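Local coordinates for probable adenylyl-sulfate kinase (Synechocystis sp., PDB 5CB8), which catalyses the ATP-dependent phosphorylation of adenosine 5'-phosphosulfate to 3'-phosphoadenylyl sulfate, the second step in reducing sulfate to sulfite, at residues Arg24-Trp29 with Gln187-Leu192; Ser34-Thr39 with Ala132-Arg137; Thr81-Ile86 with Gln113-Thr118; Lys140-Lys145 with Gly149-Phe154. All blocks are in the same frame, centred on the assembly; numbering follows the deposited sequence. Where two conformers were deposited one is given.

The four contacts run from one end of the central parallel sheet to the nucleotide sites at the other. Contact 1, near the start of strand 26-31, is purely apolar and lies about 34 Å, centre to centre, from contact 4. Contact 3 touches contact 1 where Trp29 packs on Ile83, Ile86 and Val115. Contacts 2 and 4 have centres about 13 Å apart and also touch: Tyr143 OH lies 2.6 Å from Ser34 O, a probable hydrogen bond, while the Phe154 ring rests against Ser34. Adenosine-5'-phosphosulfate is held at two ends, its phosphosulfate by Asn82 of contact 3 and its adenine by residues 149-154 of contact 4, while residues 34-39 of contact 2 probably form the ATP phosphate site.

Contact 1 of 4, residues Arg24-Trp29 with Gln187-Leu192; sequences RGVTIW and QKLVDL
Leu189 drives its two methyl groups from helix 178-191 into the side chains of Ile28 and Val26 on strand 26-31. The leucine loses more surface than either partner, and Ile28 more than Val26. Leu189 and Ile28 reach toward each other and meet tip to tip: Ile28 CD1 lies 3.6 Å from Leu189 CD1 and 3.8 Å from Leu189 CD2, so the isoleucine methyl sits against both arms of the leucine fork. Ile28 CG1 stands anti to the carbonyl carbon (chi1 -56°) and the chain then runs on extended, which carries CD1 out from the strand toward the helix. Val26 makes a looser approach at a slant, through a single methyl, with its CG1 4.1 Å from Leu189 CD2. Val26 and Ile28 are two residues apart on the strand and both point to the helix side, whereas the intervening Thr27 turns to the other face of the sheet. The backbones stay well separated, the nearest CA atoms being those of Val26 and Leu189 at 9.0 Å. Strand 26-31 is the middle one of the five parallel strands, flanked by 99-103 and 122-127. Ile28 also packs on Ile99, Leu101 and Val125 and Leu189 on Leu123, so the C-terminal helix lies against one face of the sheet, while helix 76-94 packs on Thr27 and Trp29 at the other.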
# COMPACT_ATOMS: atom_id res chain seq x y z
N ARG B 24 4.37 -8.63 -17.59
CA ARG B 24 2.99 -8.50 -17.11
C ARG B 24 2.99 -8.53 -15.60
O ARG B 24 3.84 -9.18 -14.98
CB ARG B 24 2.12 -9.65 -17.63
CG ARG B 24 2.15 -9.83 -19.14
CD ARG B 24 1.38 -11.08 -19.55
NE ARG B 24 1.36 -11.30 -21.00
CZ ARG B 24 0.69 -12.28 -21.60
NH1 ARG B 24 -0.02 -13.14 -20.88
NH2 ARG B 24 0.73 -12.40 -22.92
N GLY B 25 2.03 -7.84 -14.98
CA GLY B 25 1.98 -7.78 -13.53
C GLY B 25 1.64 -9.12 -12.90
O GLY B 25 0.81 -9.87 -13.43
N VAL B 26 2.26 -9.41 -11.77
CA VAL B 26 2.03 -10.66 -11.05
C VAL B 26 2.54 -10.56 -9.62
O VAL B 26 3.58 -9.95 -9.36
CB VAL B 26 2.67 -11.88 -11.81
CG1 VAL B 26 4.17 -11.69 -11.97
CG2 VAL B 26 2.36 -13.19 -11.10
N THR B 27 1.78 -11.11 -8.68
CA THR B 27 2.25 -11.23 -7.31
C THR B 27 2.81 -12.63 -7.09
O THR B 27 2.10 -13.62 -7.27
CB THR B 27 1.11 -10.97 -6.31
OG1 THR B 27 0.75 -9.58 -6.38
CG2 THR B 27 1.54 -11.31 -4.89
N ILE B 28 4.09 -12.70 -6.73
CA ILE B 28 4.73 -13.97 -6.42
C ILE B 28 4.77 -14.07 -4.89
O ILE B 28 5.48 -13.30 -4.24
CB ILE B 28 6.15 -14.02 -7.01
CG1 ILE B 28 6.10 -13.76 -8.52
CG2 ILE B 28 6.83 -15.37 -6.71
CD1 ILE B 28 7.45 -13.50 -9.14
N TRP B 29 4.00 -15.01 -4.34
CA TRP B 29 3.71 -15.02 -2.90
C TRP B 29 4.38 -16.19 -2.18
O TRP B 29 3.95 -17.34 -2.30
CB TRP B 29 2.19 -15.10 -2.67
CG TRP B 29 1.78 -14.87 -1.24
CD1 TRP B 29 1.90 -15.75 -0.21
CD2 TRP B 29 1.20 -13.68 -0.69
NE1 TRP B 29 1.42 -15.18 0.96
CE2 TRP B 29 0.99 -13.91 0.68
CE3 TRP B 29 0.84 -12.43 -1.23
CZ2 TRP B 29 0.45 -12.95 1.53
CZ3 TRP B 29 0.29 -11.48 -0.39
CH2 TRP B 29 0.10 -11.74 0.98
N GLN B 187 11.00 -20.48 -13.93
CA GLN B 187 10.46 -21.28 -15.02
C GLN B 187 8.94 -21.21 -15.04
O GLN B 187 8.32 -21.21 -16.11
CB GLN B 187 10.93 -22.74 -14.92
CG GLN B 187 10.57 -23.57 -16.14
CD GLN B 187 11.18 -23.02 -17.41
OE1 GLN B 187 12.38 -22.73 -17.47
NE2 GLN B 187 10.35 -22.85 -18.44
N LYS B 188 8.33 -21.14 -13.86
CA LYS B 188 6.88 -21.03 -13.77
C LYS B 188 6.43 -19.68 -14.34
O LYS B 188 5.42 -19.60 -15.06
CB LYS B 188 6.42 -21.17 -12.31
CG LYS B 188 4.91 -21.09 -12.12
CD LYS B 188 4.18 -22.20 -12.90
CE LYS B 188 4.46 -23.57 -12.31
NZ LYS B 188 3.70 -24.67 -12.99
N LEU B 189 7.19 -18.63 -14.03
CA LEU B 189 6.92 -17.31 -14.60
C LEU B 189 7.04 -17.31 -16.13
O LEU B 189 6.28 -16.63 -16.83
CB LEU B 189 7.89 -16.28 -14.02
CG LEU B 189 7.71 -15.89 -12.56
CD1 LEU B 189 8.89 -15.04 -12.11
CD2 LEU B 189 6.39 -15.15 -12.36
N VAL B 190 7.99 -18.08 -16.64
CA VAL B 190 8.15 -18.21 -18.09
C VAL B 190 6.99 -18.99 -18.70
O VAL B 190 6.40 -18.56 -19.70
CB VAL B 190 9.48 -18.88 -18.47
CG1 VAL B 190 9.49 -19.27 -19.95
CG2 VAL B 190 10.65 -17.97 -18.15
N ASP B 191 6.67 -20.13 -18.10
CA ASP B 191 5.62 -21.00 -18.62
C ASP B 191 4.30 -20.25 -18.73
O ASP B 191 3.58 -20.39 -19.72
CB ASP B 191 5.42 -22.23 -17.74
CG ASP B 191 6.61 -23.16 -17.75
OD1 ASP B 191 7.49 -23.00 -18.63
OD2 ASP B 191 6.66 -24.06 -16.88
N LEU B 192 3.99 -19.47 -17.70
CA LEU B 192 2.74 -18.71 -17.65
C LEU B 192 2.87 -17.36 -18.34
O LEU B 192 1.96 -16.53 -18.27
CB LEU B 192 2.31 -18.50 -16.20
CG LEU B 192 2.07 -19.77 -15.39
CD1 LEU B 192 1.74 -19.42 -13.96
CD2 LEU B 192 0.94 -20.57 -16.01

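Contact 2 of 4, residues Ser34-Thr39 with Ala132-Arg137; sequences SGAGKT and AVCEER. With SO4 (sulfate ion), chain H.
Cys134 lays its thiol against the backbone of Gly35 and Ala36, filling the angle between helix 131-137 and the phosphate-binding loop. Its SG stands anti to the carbonyl carbon (chi1 -62°) and lies 3.7 Å from both Gly35 C and Ala36 N, with Ala36 CB a little farther off. The cysteine CB approaches Ser34 O at 3.5 Å. Gly35, with phi 93°, has backbone angles that call for glycine, and it has no side chain between its CA and the helix. Here the backbones approach closely, Gly35 CA lying 5.2 Å from Cys134 CA. Farther along the helix, Arg137 reaches the loop through two waters: each donates to Gly35 O, and they accept from Arg137 NE and NH2 respectively.

On its inner side the loop holds a sulfate ion, probably from the crystallisation liquor. Gly35 N gives a nearly straight bond to sulfate O4 (2.8 Å, 170°), and the amides of Gly37, Lys38 and Thr39 follow round the anion. Sulfate O3 is gripped by both Lys38 N and Lys38 NZ, the latter at 2.7 Å; bends at chi3 and chi4 fold the lysine chain back over the loop, where NZ also bonds Gly32 O. With Gly37 at the N-cap position of helix 38-50, the loop after strand 26-31 wraps the anion with its amides as in a P-loop (Walker A motif), consistent with the sulfate marking an ATP phosphate position.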
# COMPACT_ATOMS: atom_id res chain seq x y z
N SER B 34 8.80 -19.66 9.78
CA SER B 34 9.95 -18.81 10.11
C SER B 34 11.22 -19.63 9.95
O SER B 34 11.34 -20.72 10.53
CB SER B 34 9.86 -18.29 11.54
OG SER B 34 11.11 -17.76 11.98
N GLY B 35 12.18 -19.12 9.18
CA GLY B 35 13.44 -19.81 9.01
C GLY B 35 13.49 -20.74 7.81
O GLY B 35 14.53 -21.33 7.53
N ALA B 36 12.38 -20.89 7.09
CA ALA B 36 12.32 -21.83 5.97
C ALA B 36 13.11 -21.37 4.74
O ALA B 36 13.32 -22.15 3.81
CB ALA B 36 10.87 -22.12 5.59
N GLY B 37 13.54 -20.11 4.73
CA GLY B 37 14.37 -19.62 3.64
C GLY B 37 13.65 -18.70 2.66
O GLY B 37 14.13 -18.48 1.54
N LYS B 38 12.51 -18.15 3.07
CA LYS B 38 11.72 -17.28 2.19
C LYS B 38 12.48 -16.03 1.75
O LYS B 38 12.52 -15.69 0.57
CB LYS B 38 10.40 -16.86 2.86
CG LYS B 38 9.45 -18.01 3.24
CD LYS B 38 8.14 -17.44 3.80
CE LYS B 38 8.40 -16.59 5.05
NZ LYS B 38 8.87 -17.42 6.20
N THR B 39 13.11 -15.34 2.70
CA THR B 39 13.83 -14.11 2.40
C THR B 39 15.02 -14.35 1.46
O THR B 39 15.28 -13.56 0.55
CB THR B 39 14.28 -13.45 3.72
OG1 THR B 39 13.14 -12.86 4.36
CG2 THR B 39 15.30 -12.38 3.46
N ALA B 132 11.59 -29.12 12.24
CA ALA B 132 12.78 -29.48 13.01
C ALA B 132 14.03 -28.82 12.44
O ALA B 132 14.94 -28.44 13.18
CB ALA B 132 12.96 -31.00 13.05
N VAL B 133 14.08 -28.68 11.12
CA VAL B 133 15.24 -28.06 10.48
C VAL B 133 15.30 -26.57 10.83
O VAL B 133 16.36 -26.05 11.20
CB VAL B 133 15.20 -28.27 8.96
CG1 VAL B 133 16.17 -27.33 8.26
CG2 VAL B 133 15.51 -29.74 8.61
N CYS B 134 14.16 -25.89 10.74
CA CYS B 134 14.09 -24.48 11.10
C CYS B 134 14.43 -24.27 12.58
O CYS B 134 15.10 -23.30 12.95
CB CYS B 134 12.69 -23.92 10.83
SG CYS B 134 12.19 -23.99 9.09
N GLU B 135 13.94 -25.17 13.43
CA GLU B 135 14.17 -25.03 14.86
C GLU B 135 15.64 -25.26 15.24
O GLU B 135 16.15 -24.60 16.15
CB GLU B 135 13.24 -25.97 15.66
CG GLU B 135 13.49 -25.95 17.17
CD GLU B 135 12.30 -26.43 17.99
OE1 GLU B 135 11.39 -27.09 17.43
OE2 GLU B 135 12.28 -26.14 19.21
N GLU B 136 16.31 -26.18 14.55
CA GLU B 136 17.73 -26.44 14.84
C GLU B 136 18.63 -25.26 14.48
O GLU B 136 19.60 -24.98 15.19
CB GLU B 136 18.25 -27.65 14.05
CG GLU B 136 17.67 -28.99 14.39
CD GLU B 136 17.79 -29.96 13.21
OE1 GLU B 136 18.74 -29.79 12.41
OE2 GLU B 136 16.93 -30.86 13.08
N ARG B 137 18.34 -24.62 13.35
CA ARG B 137 19.11 -23.43 12.94
C ARG B 137 18.77 -22.22 13.80
O ARG B 137 19.65 -21.44 14.15
CB ARG B 137 18.84 -23.10 11.47
CG ARG B 137 19.67 -23.94 10.49
CD ARG B 137 19.08 -23.90 9.07
NE ARG B 137 18.87 -22.53 8.59
CZ ARG B 137 19.84 -21.73 8.15
NH1 ARG B 137 21.10 -22.15 8.15
NH2 ARG B 137 19.55 -20.51 7.71
S SO4 H . 12.48 -17.08 6.36
O1 SO4 H . 12.63 -15.86 5.58
O2 SO4 H . 13.76 -17.77 6.44
O3 SO4 H . 11.50 -17.95 5.70
O4 SO4 H . 12.02 -16.78 7.73
O HOH W 1 16.27 -21.91 9.38
O HOH W 2 16.86 -19.70 6.83

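Contact 3 of 4, residues Thr81-Ile86 with Gln113-Thr118; sequences TNIRRI and QEVKHT. With ADX (adenosine-5'-phosphosulfate), chain G; SO4 (sulfate ion), chain I.
Arg84 and Glu114 join helices 76-94 and 109-119 by a bidentate salt bridge. The arginine presents its guanidinium side-on, NE to Glu114 OE2 at 2.6 Å and NH2 to Glu114 OE1 at 2.9 Å, and both oxygens use their syn lone pairs. The second bond is almost straight (171°). Guanidinium and carboxylate planes lie only 20° apart, which fixes the rotation of both groups although the two side chains cross at about a right angle. The extended Glu114 chain, with CG opposite the backbone N (chi1 -178°), carries the carboxylate across to the arginine. Arg84 NH1, at the remaining edge, binds a sulfate ion, probably from the crystallisation liquor, that also lies beside Thr81.

Beneath the bridge the contact is apolar, Ile83 CG2 meeting Val115 CG2 at 4.2 Å.

Helix 76-94 also meets adenosine-5'-phosphosulfate. Asn82 ND2 spans the phosphosulfate, bonding sulfate oxygen O1B at 3.0 Å and, weakly, phosphate oxygen O1A, while its OD1 bonds Thr69. Ile83 CD1 is an apolar neighbour of sulfate oxygen O2B. Packing of Ile83, Ile86 and Val115 on Trp29 sets the helix pair on one face of the parallel sheet, and helix 76-94 supplies part of the substrate pocket of this APS kinase.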
# COMPACT_ATOMS: atom_id res chain seq x y z
N THR B 81 -5.07 -9.00 9.39
CA THR B 81 -4.96 -7.61 8.97
C THR B 81 -3.67 -7.41 8.19
O THR B 81 -3.66 -6.77 7.13
CB THR B 81 -4.99 -6.66 10.16
OG1 THR B 81 -6.24 -6.80 10.83
CG2 THR B 81 -4.82 -5.21 9.69
N ASN B 82 -2.58 -7.98 8.71
CA ASN B 82 -1.27 -7.83 8.08
C ASN B 82 -1.27 -8.35 6.65
O ASN B 82 -0.91 -7.64 5.70
CB ASN B 82 -0.22 -8.56 8.93
CG ASN B 82 1.19 -8.43 8.36
OD1 ASN B 82 1.70 -7.32 8.15
ND2 ASN B 82 1.85 -9.56 8.14
N ILE B 83 -1.71 -9.59 6.48
CA ILE B 83 -1.71 -10.21 5.17
C ILE B 83 -2.67 -9.51 4.21
O ILE B 83 -2.35 -9.29 3.04
CB ILE B 83 -2.02 -11.71 5.26
CG1 ILE B 83 -0.92 -12.41 6.07
CG2 ILE B 83 -2.15 -12.33 3.88
CD1 ILE B 83 0.50 -12.12 5.58
N ARG B 84 -3.86 -9.15 4.70
CA ARG B 84 -4.81 -8.43 3.85
C ARG B 84 -4.27 -7.07 3.39
O ARG B 84 -4.54 -6.64 2.26
CB ARG B 84 -6.16 -8.28 4.56
CG ARG B 84 -6.98 -9.57 4.55
CD ARG B 84 -8.13 -9.51 5.53
NE ARG B 84 -9.07 -10.61 5.32
CZ ARG B 84 -9.89 -11.07 6.26
NH1 ARG B 84 -9.88 -10.53 7.47
NH2 ARG B 84 -10.73 -12.06 5.97
N ARG B 85 -3.49 -6.41 4.24
CA ARG B 85 -2.95 -5.10 3.88
C ARG B 85 -1.82 -5.24 2.85
O ARG B 85 -1.73 -4.46 1.90
CB ARG B 85 -2.45 -4.34 5.11
CG ARG B 85 -2.13 -2.87 4.83
CD ARG B 85 -1.78 -2.12 6.13
NE ARG B 85 -2.88 -2.17 7.09
CZ ARG B 85 -2.73 -1.94 8.40
NH1 ARG B 85 -1.53 -1.66 8.89
NH2 ARG B 85 -3.78 -1.99 9.21
N ILE B 86 -0.97 -6.24 3.05
CA ILE B 86 0.05 -6.57 2.06
C ILE B 86 -0.62 -6.92 0.72
O ILE B 86 -0.15 -6.50 -0.35
CB ILE B 86 0.94 -7.73 2.55
CG1 ILE B 86 1.81 -7.26 3.72
CG2 ILE B 86 1.81 -8.27 1.41
CD1 ILE B 86 2.46 -8.40 4.53
N GLN B 113 -5.84 -17.57 0.07
CA GLN B 113 -6.78 -17.81 -1.03
C GLN B 113 -7.58 -16.56 -1.35
O GLN B 113 -7.88 -16.27 -2.52
CB GLN B 113 -7.71 -18.97 -0.68
CG GLN B 113 -7.05 -20.33 -0.85
CD GLN B 113 -6.41 -20.47 -2.22
OE1 GLN B 113 -7.09 -20.39 -3.24
NE2 GLN B 113 -5.09 -20.67 -2.24
N GLU B 114 -7.93 -15.83 -0.31
CA GLU B 114 -8.69 -14.59 -0.46
C GLU B 114 -7.86 -13.59 -1.27
O GLU B 114 -8.37 -12.93 -2.18
CB GLU B 114 -8.99 -14.06 0.95
CG GLU B 114 -9.81 -12.81 1.05
CD GLU B 114 -9.93 -12.35 2.49
OE1 GLU B 114 -10.46 -13.13 3.33
OE2 GLU B 114 -9.48 -11.23 2.79
N VAL B 115 -6.58 -13.48 -0.94
CA VAL B 115 -5.69 -12.56 -1.64
C VAL B 115 -5.46 -13.02 -3.08
O VAL B 115 -5.50 -12.22 -4.02
CB VAL B 115 -4.34 -12.42 -0.90
CG1 VAL B 115 -3.38 -11.57 -1.70
CG2 VAL B 115 -4.57 -11.80 0.47
N LYS B 116 -5.25 -14.32 -3.25
CA LYS B 116 -5.07 -14.89 -4.59
C LYS B 116 -6.26 -14.55 -5.48
O LYS B 116 -6.10 -14.14 -6.63
CB LYS B 116 -4.91 -16.41 -4.47
CG LYS B 116 -4.86 -17.14 -5.82
CD LYS B 116 -5.17 -18.63 -5.66
CE LYS B 116 -4.49 -19.47 -6.75
NZ LYS B 116 -4.83 -19.03 -8.14
N HIS B 117 -7.46 -14.71 -4.93
CA HIS B 117 -8.67 -14.44 -5.69
C HIS B 117 -8.81 -12.96 -6.05
O HIS B 117 -9.24 -12.61 -7.15
CB HIS B 117 -9.89 -14.92 -4.88
CG HIS B 117 -11.21 -14.55 -5.49
ND1 HIS B 117 -11.96 -13.48 -5.06
CD2 HIS B 117 -11.91 -15.13 -6.49
CE1 HIS B 117 -13.07 -13.41 -5.77
NE2 HIS B 117 -13.07 -14.40 -6.64
N THR B 118 -8.44 -12.09 -5.12
CA THR B 118 -8.50 -10.65 -5.37
C THR B 118 -7.54 -10.22 -6.48
O THR B 118 -7.90 -9.43 -7.36
CB THR B 118 -8.18 -9.86 -4.08
OG1 THR B 118 -9.24 -10.05 -3.14
CG2 THR B 118 -8.02 -8.37 -4.37
SB ADX G . 2.44 -13.25 9.36
O1B ADX G . 1.61 -12.09 9.69
O2B ADX G . 2.47 -13.49 7.90
O3B ADX G . 1.92 -14.42 10.07
PA ADX G . 4.96 -12.14 9.10
O1A ADX G . 4.39 -10.78 8.71
O2A ADX G . 5.62 -12.86 7.93
O3A ADX G . 3.86 -13.02 9.84
O5' ADX G . 6.06 -11.88 10.23
C5' ADX G . 6.82 -12.95 10.71
C4' ADX G . 8.06 -12.57 11.31
O4' ADX G . 7.77 -11.96 12.62
C3' ADX G . 8.91 -13.74 11.57
O3' ADX G . 9.87 -13.82 10.61
C2' ADX G . 9.54 -13.49 12.89
O2' ADX G . 10.76 -12.94 12.71
C1' ADX G . 8.67 -12.49 13.57
N9 ADX G . 7.90 -12.98 14.69
C8 ADX G . 7.81 -12.40 15.91
N7 ADX G . 6.88 -13.05 16.62
C5 ADX G . 6.36 -14.04 15.85
C6 ADX G . 5.37 -14.99 16.07
N6 ADX G . 4.63 -15.03 17.32
N1 ADX G . 5.08 -15.86 15.07
C2 ADX G . 5.72 -15.79 13.89
N3 ADX G . 6.67 -14.88 13.65
C4 ADX G . 7.01 -13.99 14.61
S SO4 I . -8.87 -6.69 8.39
O1 SO4 I . -8.23 -6.28 7.14
O2 SO4 I . -8.36 -5.84 9.48
O3 SO4 I . -10.32 -6.51 8.28
O4 SO4 I . -8.58 -8.11 8.68

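Contact 4 of 4, residues Lys140-Lys145 with Gly149-Phe154; sequences KGLYAK and GEIKGF. With ADX (adenosine-5'-phosphosulfate), chain G.
Leu142, Tyr143 and Phe154 form the apolar centre where helix 142-148 packs against the loop that follows it, a helix-loop unit that lines the adenosine side of the adenosine-5'-phosphosulfate pocket. Phe154 is wedged between several partners. Its CE2 edge points into the face of Tyr143, 3.6 Å above the plane and over the ring centre, making a T-shaped stack with planes at 80°. Leu142 covers a face of the phenylalanine ring with its backbone carbonyl carbon, while its CB reaches Phe154 CE1 at 3.5 Å. The Phe154 side chain, with CG anti to the backbone N (chi1 -169°), also brings CD1 to 3.4 Å from the ligand's C6. Leu142 divides its methyls: CD1 touches the ribose at C2' and O2', while CD2 meets Ile151 CD1 at a slant in one of the two isoleucine conformers.

Outward from this core, the same Ile151 conformer lays CD1 against Lys145 CB. The Lys145 and Glu150 side chains run side by side in the same direction, in contact through their aliphatic parts and the carboxylate; NZ and OE1 remain 4.5 Å apart, beyond a salt bridge. The Tyr143 hydroxyl has its partner in Ser34. At the polar edge, Gly153 O accepts a nearly straight bond from adenine N6 (2.9 Å, 174°). The last turn of the helix is joined to the loop by Ile151 N, which donates to Lys145 O at 3.0 Å from above the carbonyl plane.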
# COMPACT_ATOMS: atom_id res chain seq x y z
N LYS B 140 17.02 -16.52 14.24
CA LYS B 140 16.83 -15.31 15.04
C LYS B 140 16.56 -15.63 16.50
O LYS B 140 16.20 -14.74 17.27
CB LYS B 140 15.67 -14.49 14.47
CG LYS B 140 15.86 -14.07 13.02
CD LYS B 140 14.68 -13.24 12.54
CE LYS B 140 14.73 -13.03 11.03
NZ LYS B 140 13.47 -12.39 10.56
N GLY B 141 16.71 -16.89 16.88
CA GLY B 141 16.54 -17.30 18.27
C GLY B 141 15.09 -17.41 18.70
O GLY B 141 14.80 -17.58 19.89
N LEU B 142 14.17 -17.33 17.75
CA LEU B 142 12.75 -17.27 18.07
C LEU B 142 12.15 -18.60 18.51
O LEU B 142 11.25 -18.63 19.35
CB LEU B 142 11.96 -16.71 16.88
CG LEU B 142 12.36 -15.31 16.44
CD1 LEU B 142 11.72 -14.98 15.09
CD2 LEU B 142 11.97 -14.30 17.49
N TYR B 143 12.65 -19.71 17.96
CA TYR B 143 12.14 -21.01 18.37
C TYR B 143 12.43 -21.30 19.84
O TYR B 143 11.59 -21.85 20.56
CB TYR B 143 12.71 -22.12 17.47
CG TYR B 143 12.05 -22.14 16.11
CD1 TYR B 143 12.55 -21.37 15.06
CD2 TYR B 143 10.92 -22.91 15.87
CE1 TYR B 143 11.94 -21.38 13.81
CE2 TYR B 143 10.31 -22.93 14.63
CZ TYR B 143 10.83 -22.17 13.61
OH TYR B 143 10.20 -22.19 12.37
N ALA B 144 13.63 -20.95 20.29
CA ALA B 144 13.98 -21.22 21.68
C ALA B 144 13.09 -20.37 22.59
O ALA B 144 12.68 -20.82 23.66
CB ALA B 144 15.46 -20.96 21.93
N LYS B 145 12.78 -19.15 22.16
CA LYS B 145 11.92 -18.28 22.95
C LYS B 145 10.47 -18.78 22.97
O LYS B 145 9.75 -18.59 23.96
CB LYS B 145 11.97 -16.83 22.43
CG LYS B 145 13.30 -16.14 22.70
CD LYS B 145 13.29 -14.69 22.19
CE LYS B 145 14.46 -13.88 22.73
NZ LYS B 145 15.76 -14.38 22.22
N GLY B 149 8.41 -20.24 26.38
CA GLY B 149 7.24 -19.44 26.70
C GLY B 149 7.55 -17.95 26.75
O GLY B 149 6.67 -17.14 27.08
N GLU B 150 8.78 -17.58 26.43
CA GLU B 150 9.13 -16.15 26.38
C GLU B 150 8.24 -15.45 25.36
O GLU B 150 7.73 -14.35 25.62
CB GLU B 150 10.61 -15.92 26.06
CG GLU B 150 10.97 -14.43 25.88
CD GLU B 150 12.46 -14.18 25.84
OE1 GLU B 150 12.87 -13.06 25.46
OE2 GLU B 150 13.24 -15.10 26.19
N ILE B 151 8.05 -16.09 24.22
CA ILE B 151 7.15 -15.61 23.17
C ILE B 151 5.93 -16.52 23.09
O ILE B 151 6.09 -17.74 23.12
CB ILE B 151 7.87 -15.65 21.79
CG1 ILE B 151 8.95 -14.57 21.71
CG2 ILE B 151 6.88 -15.51 20.64
CD1 ILE B 151 9.79 -14.63 20.43
N LYS B 152 4.73 -15.96 22.97
CA LYS B 152 3.51 -16.77 22.86
C LYS B 152 3.01 -16.76 21.43
O LYS B 152 3.24 -15.79 20.71
CB LYS B 152 2.40 -16.17 23.72
CG LYS B 152 2.83 -15.71 25.10
CD LYS B 152 3.18 -16.89 25.98
CE LYS B 152 3.55 -16.43 27.38
NZ LYS B 152 4.10 -17.58 28.14
N GLY B 153 2.34 -17.82 21.00
CA GLY B 153 1.71 -17.81 19.68
C GLY B 153 2.69 -17.75 18.53
O GLY B 153 2.49 -17.01 17.57
N PHE B 154 3.76 -18.53 18.63
CA PHE B 154 4.75 -18.60 17.56
C PHE B 154 4.39 -19.69 16.56
O PHE B 154 4.18 -20.84 16.93
CB PHE B 154 6.14 -18.86 18.13
CG PHE B 154 7.24 -18.68 17.12
CD1 PHE B 154 7.63 -17.41 16.72
CD2 PHE B 154 7.88 -19.79 16.58
CE1 PHE B 154 8.63 -17.24 15.78
CE2 PHE B 154 8.89 -19.62 15.63
CZ PHE B 154 9.26 -18.35 15.23
SB ADX G . 2.44 -13.25 9.36
O1B ADX G . 1.61 -12.09 9.69
O2B ADX G . 2.47 -13.49 7.90
O3B ADX G . 1.92 -14.42 10.07
PA ADX G . 4.96 -12.14 9.10
O1A ADX G . 4.39 -10.78 8.71
O2A ADX G . 5.62 -12.86 7.93
O3A ADX G . 3.86 -13.02 9.84
O5' ADX G . 6.06 -11.88 10.23
C5' ADX G . 6.82 -12.95 10.71
C4' ADX G . 8.06 -12.57 11.31
O4' ADX G . 7.77 -11.96 12.62
C3' ADX G . 8.91 -13.74 11.57
O3' ADX G . 9.87 -13.82 10.61
C2' ADX G . 9.54 -13.49 12.89
O2' ADX G . 10.76 -12.94 12.71
C1' ADX G . 8.67 -12.49 13.57
N9 ADX G . 7.90 -12.98 14.69
C8 ADX G . 7.81 -12.40 15.91
N7 ADX G . 6.88 -13.05 16.62
C5 ADX G . 6.36 -14.04 15.85
C6 ADX G . 5.37 -14.99 16.07
N6 ADX G . 4.63 -15.03 17.32
N1 ADX G . 5.08 -15.86 15.07
C2 ADX G . 5.72 -15.79 13.89
N3 ADX G . 6.67 -14.88 13.65
C4 ADX G . 7.01 -13.99 14.61